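Local coordinates for protein alkaline phosphatase D (PDB 2YEQ) that hydrolyses phosphate esters, acting as a phosphodiesterase whose active site holds iron and calcium, at residues V362-F365 / I366-K369; K308-E311 / Q312-F315; D277-Q280 / Y281-D284. All coordinates share one frame; numbering follows the deposited sequence.

How the contacts relate
Contacts 1 and 2 lie on two neighbouring helices, 356-368 and 308-320, which form the helices of successive beta-alpha-beta crossovers between the parallel strands 271-275, 325-329 and 374-378. Their centres are about 13 Å apart, and the helices meet through the stacked rings of Phe315 and Phe365; Val362 CA also comes 3.9 Å from Phe315 CE1. Contact 3 is the loop that leaves strand 271-275, again about 13 Å between centres from contact 2, which it touches where Gln310 meets Asp277 and Tyr281. Contacts 1 and 3 do not touch, with nearest atoms about 9 Å apart. Contact 3 comes nearest the active site: the Arg279 side chain is about 5 Å from a bound calcium.

Contact 1 (V362-F365 / I366-K369). With PE5 (3,6,9,12,15,18,21,24-octaoxahexacosan-1-ol), chain C.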
loop_
_atom_site.group_PDB
_atom_site.type_symbol
_atom_site.label_atom_id
_atom_site.label_comp_id
_atom_site.label_asym_id
_atom_site.label_seq_id
_atom_site.Cartn_x
_atom_site.Cartn_y
_atom_site.Cartn_z
ATOM N N VAL A 362 11.746 6.914 -17.044
ATOM C CA VAL A 362 11.705 7.595 -15.762
ATOM C C VAL A 362 13.118 8.017 -15.310
ATOM O O VAL A 362 13.334 9.163 -14.920
ATOM C CB VAL A 362 11.030 6.720 -14.663
ATOM C CG1 VAL A 362 11.133 7.407 -13.277
ATOM C CG2 VAL A 362 9.560 6.423 -15.030
ATOM N N ILE A 363 14.070 7.099 -15.379
ATOM C CA ILE A 363 15.432 7.396 -14.978
ATOM C C ILE A 363 16.056 8.474 -15.871
ATOM O O ILE A 363 16.704 9.378 -15.368
ATOM C CB ILE A 363 16.295 6.131 -14.923
ATOM C CG1 ILE A 363 15.774 5.204 -13.812
ATOM C CG2 ILE A 363 17.759 6.500 -14.642
ATOM C CD1 ILE A 363 16.414 3.841 -13.779
ATOM N N ASN A 364 15.839 8.398 -17.183
ATOM C CA ASN A 364 16.358 9.401 -18.109
ATOM C C ASN A 364 15.836 10.770 -17.803
ATOM O O ASN A 364 16.580 11.763 -17.886
ATOM C CB ASN A 364 16.060 9.053 -19.584
ATOM C CG ASN A 364 16.965 7.962 -20.117
ATOM O OD1 ASN A 364 17.933 7.578 -19.475
ATOM N ND2 ASN A 364 16.634 7.437 -21.298
ATOM N N PHE A 365 14.558 10.855 -17.445
ATOM C CA PHE A 365 14.019 12.148 -17.090
ATOM C C PHE A 365 14.676 12.682 -15.799
ATOM O O PHE A 365 15.004 13.870 -15.712
ATOM C CB PHE A 365 12.509 12.107 -16.922
ATOM C CG PHE A 365 11.921 13.445 -16.691
ATOM C CD1 PHE A 365 11.674 14.287 -17.747
ATOM C CD2 PHE A 365 11.701 13.904 -15.404
ATOM C CE1 PHE A 365 11.161 15.554 -17.531
ATOM C CE2 PHE A 365 11.204 15.150 -15.178
ATOM C CZ PHE A 365 10.934 15.994 -16.237
ATOM N N ILE A 366 14.855 11.798 -14.819
ATOM C CA ILE A 366 15.462 12.153 -13.519
ATOM C C ILE A 366 16.919 12.649 -13.719
ATOM O O ILE A 366 17.303 13.683 -13.167
ATOM C CB ILE A 366 15.435 10.948 -12.567
ATOM C CG1 ILE A 366 14.026 10.732 -12.023
ATOM C CG2 ILE A 366 16.420 11.097 -11.391
ATOM C CD1 ILE A 366 13.891 9.363 -11.327
ATOM N N LYS A 367 17.699 11.897 -14.502
ATOM C CA LYS A 367 19.025 12.313 -14.987
ATOM C C LYS A 367 19.000 13.677 -15.636
ATOM O O LYS A 367 19.824 14.515 -15.317
ATOM C CB LYS A 367 19.535 11.350 -16.048
ATOM C CG LYS A 367 20.134 10.101 -15.523
ATOM C CD LYS A 367 20.442 9.144 -16.659
ATOM C CE LYS A 367 21.572 9.648 -17.539
ATOM N NZ LYS A 367 21.856 8.661 -18.601
ATOM N N SER A 368 18.068 13.890 -16.560
ATOM C CA SER A 368 17.968 15.161 -17.274
ATOM C C SER A 368 17.770 16.364 -16.342
ATOM O O SER A 368 18.140 17.480 -16.684
ATOM C CB SER A 368 16.855 15.125 -18.331
ATOM O OG SER A 368 15.603 15.607 -17.822
ATOM N N LYS A 369 17.155 16.152 -15.180
ATOM C CA LYS A 369 16.953 17.247 -14.232
ATOM C C LYS A 369 17.996 17.250 -13.118
ATOM O O LYS A 369 17.918 18.047 -12.194
ATOM C CB LYS A 369 15.551 17.177 -13.644
ATOM C CG LYS A 369 14.470 17.269 -14.685
ATOM C CD LYS A 369 14.395 18.664 -15.259
ATOM C CE LYS A 369 13.468 18.737 -16.450
ATOM N NZ LYS A 369 13.120 20.149 -16.741
HETATM O O1 PE5 C . 12.912 22.364 -14.795
HETATM C C1 PE5 C . 14.214 22.950 -14.764
HETATM C C2 PE5 C . 14.910 22.821 -16.116
HETATM O O2 PE5 C . 15.894 21.783 -16.051
HETATM C C3 PE5 C . 16.686 21.665 -17.239
HETATM C C4 PE5 C . 15.889 21.014 -18.359
HETATM O O3 PE5 C . 16.685 20.001 -18.961
HETATM C C5 PE5 C . 16.105 18.697 -19.054
HETATM C C6 PE5 C . 15.081 18.602 -20.183
HETATM O O4 PE5 C . 13.767 18.335 -19.675
HETATM C C7 PE5 C . 12.830 19.386 -19.954
HETATM C C8 PE5 C . 11.412 18.974 -19.572
HETATM O O5 PE5 C . 10.988 19.702 -18.421
#
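Val362 starts this last part of helix 356-368 by meeting Ile366 one turn on: the two side chains run side by side, CG1 of the valine 3.9 Å from CD1 of the isoleucine, while Val362 O accepts from Ile366 N. The side chain of Ile363 packs on Phe393 and Phe401, and its carbonyl takes an almost straight bond (177°) from Lys367 N at 2.8 Å. Asn364 O accepts from Ser368 N, and its amide lies alongside the Lys367 chain. The helix is the crossover between the parallel strands 325-329 and 374-378, and it ends here at Ser368. Phe365 O accordingly has a more varied set of partners: Ser368 OG donates to it at 2.8 Å, Lys369 N only weakly at 3.2 Å. That hydroxyl also sits over the rim of one face of the Phe365 ring. With CG anti to the backbone N (chi1 -174°), the ring stands out from the side of the helix, and Lys369 from the helix end crosses it obliquely, CE 3.7 Å from CZ. The lysine bends at chi2, and its NZ is held in an arc of the bound polyether, donating to PE5 O5 at 2.8 Å and O1 at 3.0 Å, and weakly to O2.

Contact 2 (K308-E311 / Q312-F315)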
loop_
_atom_site.group_PDB
_atom_site.type_symbol
_atom_site.label_atom_id
_atom_site.label_comp_id
_atom_site.label_asym_id
_atom_site.label_seq_id
_atom_site.Cartn_x
_atom_site.Cartn_y
_atom_site.Cartn_z
ATOM N N LYS A 308 0.552 6.661 -20.743
ATOM C CA LYS A 308 1.154 7.889 -21.248
ATOM C C LYS A 308 0.829 9.102 -20.402
ATOM O O LYS A 308 1.711 9.908 -20.139
ATOM C CB LYS A 308 0.725 8.157 -22.702
ATOM C CG LYS A 308 1.189 9.516 -23.276
ATOM C CD LYS A 308 2.126 9.361 -24.476
ATOM C CE LYS A 308 3.524 8.887 -24.055
ATOM N NZ LYS A 308 4.597 9.874 -24.414
ATOM N N GLU A 309 -0.426 9.239 -19.991
ATOM C CA GLU A 309 -0.871 10.409 -19.230
ATOM C C GLU A 309 -0.206 10.471 -17.854
ATOM O O GLU A 309 0.250 11.526 -17.437
ATOM C CB GLU A 309 -2.379 10.396 -19.013
ATOM C CG GLU A 309 -3.122 11.536 -19.656
ATOM C CD GLU A 309 -4.006 11.061 -20.795
ATOM O OE1 GLU A 309 -3.467 10.448 -21.750
ATOM O OE2 GLU A 309 -5.235 11.283 -20.725
ATOM N N GLN A 310 -0.187 9.339 -17.149
ATOM C CA GLN A 310 0.405 9.295 -15.831
ATOM C C GLN A 310 1.909 9.534 -15.912
ATOM O O GLN A 310 2.491 10.153 -15.014
ATOM C CB GLN A 310 0.139 7.967 -15.163
ATOM C CG GLN A 310 0.635 7.914 -13.740
ATOM C CD GLN A 310 0.295 6.629 -13.037
ATOM O OE1 GLN A 310 -0.177 5.636 -13.647
ATOM N NE2 GLN A 310 0.540 6.614 -11.759
ATOM N N GLU A 311 2.539 9.002 -16.956
ATOM C CA GLU A 311 3.965 9.227 -17.171
ATOM C C GLU A 311 4.268 10.725 -17.307
ATOM O O GLU A 311 5.204 11.234 -16.671
ATOM C CB GLU A 311 4.452 8.467 -18.399
ATOM C CG GLU A 311 5.964 8.407 -18.517
ATOM C CD GLU A 311 6.414 7.689 -19.780
ATOM O OE1 GLU A 311 6.383 8.336 -20.839
ATOM O OE2 GLU A 311 6.811 6.500 -19.707
ATOM N N GLN A 312 3.480 11.420 -18.118
ATOM C CA GLN A 312 3.693 12.831 -18.366
ATOM C C GLN A 312 3.395 13.658 -17.109
ATOM O O GLN A 312 4.098 14.633 -16.811
ATOM C CB GLN A 312 2.847 13.322 -19.542
ATOM C CG GLN A 312 3.111 14.774 -19.952
ATOM C CD GLN A 312 4.589 15.041 -20.308
ATOM O OE1 GLN A 312 5.246 15.928 -19.729
ATOM N NE2 GLN A 312 5.120 14.253 -21.253
ATOM N N TRP A 313 2.336 13.286 -16.401
ATOM C CA TRP A 313 1.981 13.920 -15.143
ATOM C C TRP A 313 3.131 13.777 -14.147
ATOM O O TRP A 313 3.488 14.720 -13.467
ATOM C CB TRP A 313 0.676 13.290 -14.618
ATOM C CG TRP A 313 0.347 13.489 -13.157
ATOM C CD1 TRP A 313 -0.369 14.513 -12.601
ATOM C CD2 TRP A 313 0.690 12.604 -12.077
ATOM N NE1 TRP A 313 -0.477 14.317 -11.235
ATOM C CE2 TRP A 313 0.156 13.151 -10.898
ATOM C CE3 TRP A 313 1.368 11.391 -12.002
ATOM C CZ2 TRP A 313 0.285 12.531 -9.670
ATOM C CZ3 TRP A 313 1.495 10.788 -10.783
ATOM C CH2 TRP A 313 0.965 11.367 -9.628
ATOM N N LEU A 314 3.719 12.598 -14.074
ATOM C CA LEU A 314 4.809 12.355 -13.158
ATOM C C LEU A 314 6.023 13.210 -13.505
ATOM O O LEU A 314 6.644 13.794 -12.607
ATOM C CB LEU A 314 5.206 10.891 -13.169
ATOM C CG LEU A 314 6.409 10.482 -12.333
ATOM C CD1 LEU A 314 6.208 10.834 -10.833
ATOM C CD2 LEU A 314 6.702 9.003 -12.505
ATOM N N PHE A 315 6.378 13.258 -14.791
ATOM C CA PHE A 315 7.510 14.079 -15.251
ATOM C C PHE A 315 7.274 15.564 -14.938
ATOM O O PHE A 315 8.193 16.259 -14.481
ATOM C CB PHE A 315 7.771 13.866 -16.745
ATOM C CG PHE A 315 8.289 12.489 -17.099
ATOM C CD1 PHE A 315 8.587 11.558 -16.132
ATOM C CD2 PHE A 315 8.465 12.137 -18.428
ATOM C CE1 PHE A 315 9.058 10.312 -16.474
ATOM C CE2 PHE A 315 8.951 10.893 -18.781
ATOM C CZ PHE A 315 9.240 9.981 -17.805
#
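Phe315 N gives its hydrogen to Glu311 O at 3.0 Å, and the same i to i+4 bond recurs from Trp313 N to Glu309 O at 2.9 Å, Leu314 N to Gln310 O and Gln312 N to Lys308 O. The buried carboxylate of Glu311 finds its partners on the next helix: OE2 makes a salt bridge with Arg361 NE and accepts from Gln358 NE2. On the way there the glutamate stem runs beside Phe315, its CG 4.1 Å from the ring centroid and 28° off the normal, a CH-pi contact over the face. The carboxylate is turned almost parallel to the ring, their planes 7° apart. Phe315 has CG beside its backbone N (chi1 -68°), which folds the ring back over the preceding turn and brings CG within 3.4 Å of Glu311 O. The opposite face of the ring is taken by Phe365, and an alanine here would probably leave both that ring and the stem of Glu311 without their common flat support. On another side of the helix, Gln310 CG lies 4.0 Å from Trp313 CE3, and the indole also meets Tyr262, Leu276 and a bound polyether. This is the opening of helix 308-320, the helix of the beta-alpha-beta crossover between the parallel strands 271-275 and 325-329.

Contact 3 (D277-Q280 / Y281-D284); sequences DTRQ and YRDD. With NA (sodium ion), chain B; EDO (1,2-ethanediol), chain L.
Thr278 O and Arg282 NE are brought together by a turn in the loop after strand 271-275, with neither helix nor strand from Asp277 to Asp284, and water 1 links Asp277 O to Tyr281 N within the same bend. Asp277 OD1 shapes the turn from inside, accepting Arg279 N at 3.2 Å (an Asx turn) and Gln280 N at 3.1 Å, both from one face of its carboxylate; Trp208 NE1 adds a further bond. Its other oxygen, OD2, is joined through water 2 to Tyr281 OH. The tyrosine ring lies along Gln280, whose CB sits 3.9 Å above the ring centroid, only 8° off the normal, a CH-pi contact over the centre.

Arg282 doubles back. Its CG stands between the backbone N and carbonyl carbon (chi1 64°), and two further bends carry NE to Thr278 O at 2.8 Å, in the carbonyl plane; NH2 donates to water 3, which in turn donates to Thr278 OG1, a hydroxyl also bonded to Gln331 OE1. The guanidinium of Arg279 lies flat on that of Arg282, planes 8° apart and centres 3.9 Å apart. Both NH1 groups make salt bridges with Asp350 OD1, while Arg279 NE pairs with Asp209 OD1. Further on, Asp284 OD1 binds sodium at 2.2 Å, with four waters and Gln285 as the other ligands.

Asp350, shared between the two arginines, would offset the close approach of their charges and so let them stack. Because Asp209 is itself a calcium ligand, Arg279 is a second-shell group to that metal, and its side chain lies about 5 Å from a bound phosphate, consistent with a place at the edge of a pocket suited to anions.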
loop_
_atom_site.group_PDB
_atom_site.type_symbol
_atom_site.label_atom_id
_atom_site.label_comp_id
_atom_site.label_asym_id
_atom_site.label_seq_id
_atom_site.Cartn_x
_atom_site.Cartn_y
_atom_site.Cartn_z
ATOM N N ASP A 277 -0.110 4.572 -9.713
ATOM C CA ASP A 277 -0.985 3.432 -9.998
ATOM C C ASP A 277 -0.370 2.654 -11.148
ATOM O O ASP A 277 -0.473 3.053 -12.306
ATOM C CB ASP A 277 -2.384 3.978 -10.319
ATOM C CG ASP A 277 -3.431 2.873 -10.608
ATOM O OD1 ASP A 277 -3.087 1.676 -10.679
ATOM O OD2 ASP A 277 -4.606 3.268 -10.744
ATOM N N THR A 278 0.297 1.554 -10.815
ATOM C CA THR A 278 1.012 0.761 -11.782
ATOM C C THR A 278 0.227 -0.481 -12.224
ATOM O O THR A 278 0.796 -1.355 -12.870
ATOM C CB THR A 278 2.403 0.334 -11.238
ATOM O OG1 THR A 278 2.255 -0.470 -10.045
ATOM C CG2 THR A 278 3.294 1.601 -10.938
ATOM N N ARG A 279 -1.051 -0.567 -11.837
ATOM C CA ARG A 279 -1.941 -1.650 -12.274
ATOM C C ARG A 279 -2.940 -1.248 -13.326
ATOM O O ARG A 279 -3.166 -2.015 -14.265
ATOM C CB ARG A 279 -2.759 -2.225 -11.106
ATOM C CG ARG A 279 -1.981 -3.128 -10.215
ATOM C CD ARG A 279 -1.555 -4.405 -10.834
ATOM N NE ARG A 279 -0.549 -5.034 -9.991
ATOM C CZ ARG A 279 0.252 -6.033 -10.337
ATOM N NH1 ARG A 279 0.175 -6.631 -11.544
ATOM N NH2 ARG A 279 1.157 -6.453 -9.471
ATOM N N GLN A 280 -3.609 -0.118 -13.127
ATOM C CA GLN A 280 -4.828 0.193 -13.880
ATOM C C GLN A 280 -4.597 0.423 -15.408
ATOM O O GLN A 280 -5.541 0.267 -16.230
ATOM C CB GLN A 280 -5.506 1.410 -13.274
ATOM C CG GLN A 280 -6.886 1.722 -13.859
ATOM C CD GLN A 280 -7.592 2.843 -13.152
ATOM O OE1 GLN A 280 -7.134 3.363 -12.096
ATOM N NE2 GLN A 280 -8.717 3.228 -13.697
ATOM N N TYR A 281 -3.379 0.839 -15.753
ATOM C CA TYR A 281 -3.039 1.247 -17.105
ATOM C C TYR A 281 -1.916 0.432 -17.724
ATOM O O TYR A 281 -1.597 0.633 -18.894
ATOM C CB TYR A 281 -2.651 2.716 -17.133
ATOM C CG TYR A 281 -3.509 3.603 -16.279
ATOM C CD1 TYR A 281 -4.782 3.993 -16.684
ATOM C CD2 TYR A 281 -3.046 4.054 -15.041
ATOM C CE1 TYR A 281 -5.570 4.803 -15.877
ATOM C CE2 TYR A 281 -3.811 4.856 -14.245
ATOM C CZ TYR A 281 -5.076 5.238 -14.651
ATOM O OH TYR A 281 -5.811 6.069 -13.810
ATOM N N ARG A 282 -1.349 -0.513 -16.987
ATOM C CA ARG A 282 -0.177 -1.197 -17.462
ATOM C C ARG A 282 -0.454 -2.179 -18.609
ATOM O O ARG A 282 -1.536 -2.803 -18.677
ATOM C CB ARG A 282 0.538 -1.937 -16.336
ATOM C CG ARG A 282 -0.246 -3.068 -15.692
ATOM C CD ARG A 282 0.646 -4.181 -15.273
ATOM N NE ARG A 282 1.302 -3.885 -14.005
ATOM C CZ ARG A 282 2.225 -4.646 -13.446
ATOM N NH1 ARG A 282 2.690 -5.733 -14.069
ATOM N NH2 ARG A 282 2.701 -4.319 -12.241
ATOM N N ASP A 283 0.569 -2.363 -19.443
ATOM C CA ASP A 283 0.570 -3.436 -20.422
ATOM C C ASP A 283 0.795 -4.768 -19.735
ATOM O O ASP A 283 1.292 -4.831 -18.602
ATOM C CB ASP A 283 1.639 -3.195 -21.484
ATOM C CG ASP A 283 1.261 -2.081 -22.456
ATOM O OD1 ASP A 283 0.047 -1.835 -22.689
ATOM O OD2 ASP A 283 2.186 -1.429 -22.989
ATOM N N ASP A 284 0.444 -5.835 -20.448
ATOM C CA ASP A 284 0.484 -7.194 -19.946
ATOM C C ASP A 284 1.913 -7.561 -19.632
ATOM O O ASP A 284 2.847 -7.095 -20.314
ATOM C CB ASP A 284 -0.069 -8.139 -21.030
ATOM C CG ASP A 284 -0.550 -9.465 -20.500
ATOM O OD1 ASP A 284 -0.712 -9.675 -19.252
ATOM O OD2 ASP A 284 -0.753 -10.342 -21.387
HETATM NA NA NA B . -0.782 -11.160 -17.591
HETATM C C1 EDO L . 2.716 -6.139 -23.309
HETATM O O1 EDO L . 3.409 -7.374 -23.090
HETATM C C2 EDO L . 1.255 -6.392 -23.618
HETATM O O2 EDO L . 0.480 -5.232 -23.426
HETATM O O HOH W 1 -0.970 1.426 -14.483
HETATM O O HOH W 2 -5.322 5.935 -11.089
HETATM O O HOH W 3 1.645 -2.951 -9.981
HETATM O O HOH W 4 -2.257 -12.729 -18.361
HETATM O O HOH W 5 -2.482 -10.327 -16.365
HETATM O O HOH W 6 -0.280 -12.431 -15.712
HETATM O O HOH W 7 1.062 -12.055 -18.710
#